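Local coordinates for beta-ketoacyl-[acyl-carrier-protein] synthase III (Pseudomonas aeruginosa, PDB 2X3E) that probably catalyses the first condensation of fatty acid synthesis, condensing the acetyl group of acetyl-CoA with malonyl-ACP to give acetoacetyl-ACP with release of carbon dioxide, at residues A[246-251]-A[287-292]. The protein carries 1 engineered substitution. Numbering follows the deposited sequence.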
# COMPACT_ATOMS: atom_id res chain seq x y z
N HIS A 246 9.68 -27.14 2.16
CA HIS A 246 9.18 -26.18 3.15
C HIS A 246 7.93 -25.46 2.67
O HIS A 246 7.93 -24.80 1.63
CB HIS A 246 10.25 -25.14 3.47
CG HIS A 246 11.59 -25.72 3.77
ND1 HIS A 246 11.82 -26.51 4.87
CD2 HIS A 246 12.77 -25.62 3.11
CE1 HIS A 246 13.09 -26.89 4.88
NE2 HIS A 246 13.68 -26.36 3.82
N LEU A 247 6.86 -25.58 3.45
CA LEU A 247 5.65 -24.80 3.25
C LEU A 247 5.53 -23.83 4.42
O LEU A 247 5.49 -24.26 5.58
CB LEU A 247 4.43 -25.70 3.20
CG LEU A 247 3.09 -25.00 2.91
CD1 LEU A 247 3.13 -24.23 1.60
CD2 LEU A 247 1.96 -26.03 2.92
N VAL A 248 5.50 -22.54 4.12
CA VAL A 248 5.42 -21.50 5.14
C VAL A 248 4.14 -20.69 4.93
O VAL A 248 4.12 -19.71 4.19
CB VAL A 248 6.63 -20.55 5.11
CG1 VAL A 248 6.64 -19.69 6.37
CG2 VAL A 248 7.92 -21.34 5.01
N PRO A 249 3.04 -21.14 5.55
CA PRO A 249 1.77 -20.45 5.42
C PRO A 249 1.61 -19.30 6.41
O PRO A 249 2.27 -19.25 7.46
CB PRO A 249 0.76 -21.55 5.72
CG PRO A 249 1.46 -22.44 6.62
CD PRO A 249 2.89 -22.44 6.22
N HIS A 250 0.71 -18.38 6.09
CA HIS A 250 0.20 -17.45 7.07
C HIS A 250 -0.31 -18.27 8.25
O HIS A 250 -1.08 -19.22 8.07
CB HIS A 250 -0.91 -16.58 6.47
CG HIS A 250 -1.79 -15.93 7.49
ND1 HIS A 250 -1.28 -15.18 8.53
CD2 HIS A 250 -3.13 -15.91 7.63
CE1 HIS A 250 -2.27 -14.73 9.27
NE2 HIS A 250 -3.41 -15.16 8.75
N GLN A 251 0.12 -17.90 9.45
CA GLN A 251 -0.18 -18.66 10.65
C GLN A 251 -1.59 -18.29 11.16
O GLN A 251 -1.74 -17.64 12.19
CB GLN A 251 0.89 -18.40 11.72
CG GLN A 251 2.34 -18.59 11.21
CD GLN A 251 2.78 -20.04 11.15
OE1 GLN A 251 2.86 -20.71 12.19
NE2 GLN A 251 3.09 -20.54 9.95
N PRO A 287 7.20 -14.09 7.65
CA PRO A 287 8.62 -13.90 7.98
C PRO A 287 8.99 -14.27 9.44
O PRO A 287 10.13 -14.68 9.70
CB PRO A 287 8.86 -12.42 7.68
CG PRO A 287 7.50 -11.78 7.78
CD PRO A 287 6.55 -12.82 7.26
N LEU A 288 8.06 -14.15 10.37
CA LEU A 288 8.33 -14.63 11.73
C LEU A 288 8.49 -16.15 11.74
O LEU A 288 9.37 -16.68 12.43
CB LEU A 288 7.26 -14.19 12.72
CG LEU A 288 7.33 -12.73 13.15
CD1 LEU A 288 6.05 -12.34 13.86
CD2 LEU A 288 8.54 -12.48 14.04
N ALA A 289 7.67 -16.86 10.96
CA ALA A 289 7.80 -18.31 10.83
C ALA A 289 9.13 -18.69 10.18
O ALA A 289 9.80 -19.63 10.62
CB ALA A 289 6.61 -18.91 10.03
N LEU A 290 9.53 -17.95 9.14
CA LEU A 290 10.85 -18.12 8.54
C LEU A 290 11.98 -17.95 9.57
O LEU A 290 12.91 -18.76 9.60
CB LEU A 290 11.05 -17.15 7.36
CG LEU A 290 10.31 -17.48 6.06
CD1 LEU A 290 10.47 -16.35 5.03
CD2 LEU A 290 10.80 -18.81 5.47
N ALA A 291 11.90 -16.91 10.40
CA ALA A 291 12.92 -16.67 11.42
C ALA A 291 13.00 -17.84 12.41
O ALA A 291 14.08 -18.26 12.82
CB ALA A 291 12.66 -15.35 12.16
N HIS A 292 11.84 -18.38 12.77
CA HIS A 292 11.75 -19.57 13.62
C HIS A 292 12.45 -20.76 12.97
O HIS A 292 13.25 -21.44 13.61
CB HIS A 292 10.29 -19.89 13.92
CG HIS A 292 10.08 -21.23 14.56
ND1 HIS A 292 10.30 -21.45 15.90
CD2 HIS A 292 9.67 -22.41 14.04
CE1 HIS A 292 10.04 -22.71 16.18
NE2 HIS A 292 9.65 -23.32 15.07
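The carboxamide nitrogen of Q251, whose NE2 lies 3.9 Å from A289 CB, is gripped by two backbone carbonyls, those of P249 and V272. Q251 follows strand 246-249 of the thiolase fold, and A289 belongs to helix 285-295, which packs between the two sheets of that fold. The bond from Q251 NE2 to P249 O is 2.9 Å long and nearly straight, 159° at the hydrogen; the carbonyl oxygen lies close to the plane of the amide, while the donor is tilted from the plane of the carbonyl. At the other end of the amide, OE1 accepts from N274 N and S273 OG, so this buried group is satisfied at both ends and its rotation is fixed. The chain bends at chi2 (-80°), which brings NE2 back to P249 O.

Strand 246-249 runs parallel to strand 304-311, and L247 adds backbone hydrogen bonds to R270 and V272. The junction with the helix is small and entirely apolar apart from the Q251 amide. V248 divides its branches between two helix residues. Its CG1, anti to the backbone N (chi1 -168°), meets A289 CB at 3.7 Å, whereas CG2 touches L290 CD2 at 3.9 Å. The V248 and L290 side chains cross at about a right angle. With only a methyl at A289, helix and strand come close, V248 CA and A289 CA being 6.9 Å apart. L290 also packs on M305 of strand 304-311 and L11 of strand 5-14, so one helix residue touches both sheets.

The strand leads directly to H250, a predicted active-site residue, whose side chain touches A112, the engineered residue at the predicted catalytic position, and N280. Its ring is tied to the start of the same helix, through a hydrogen bond between H250 ND1 and S285 OG.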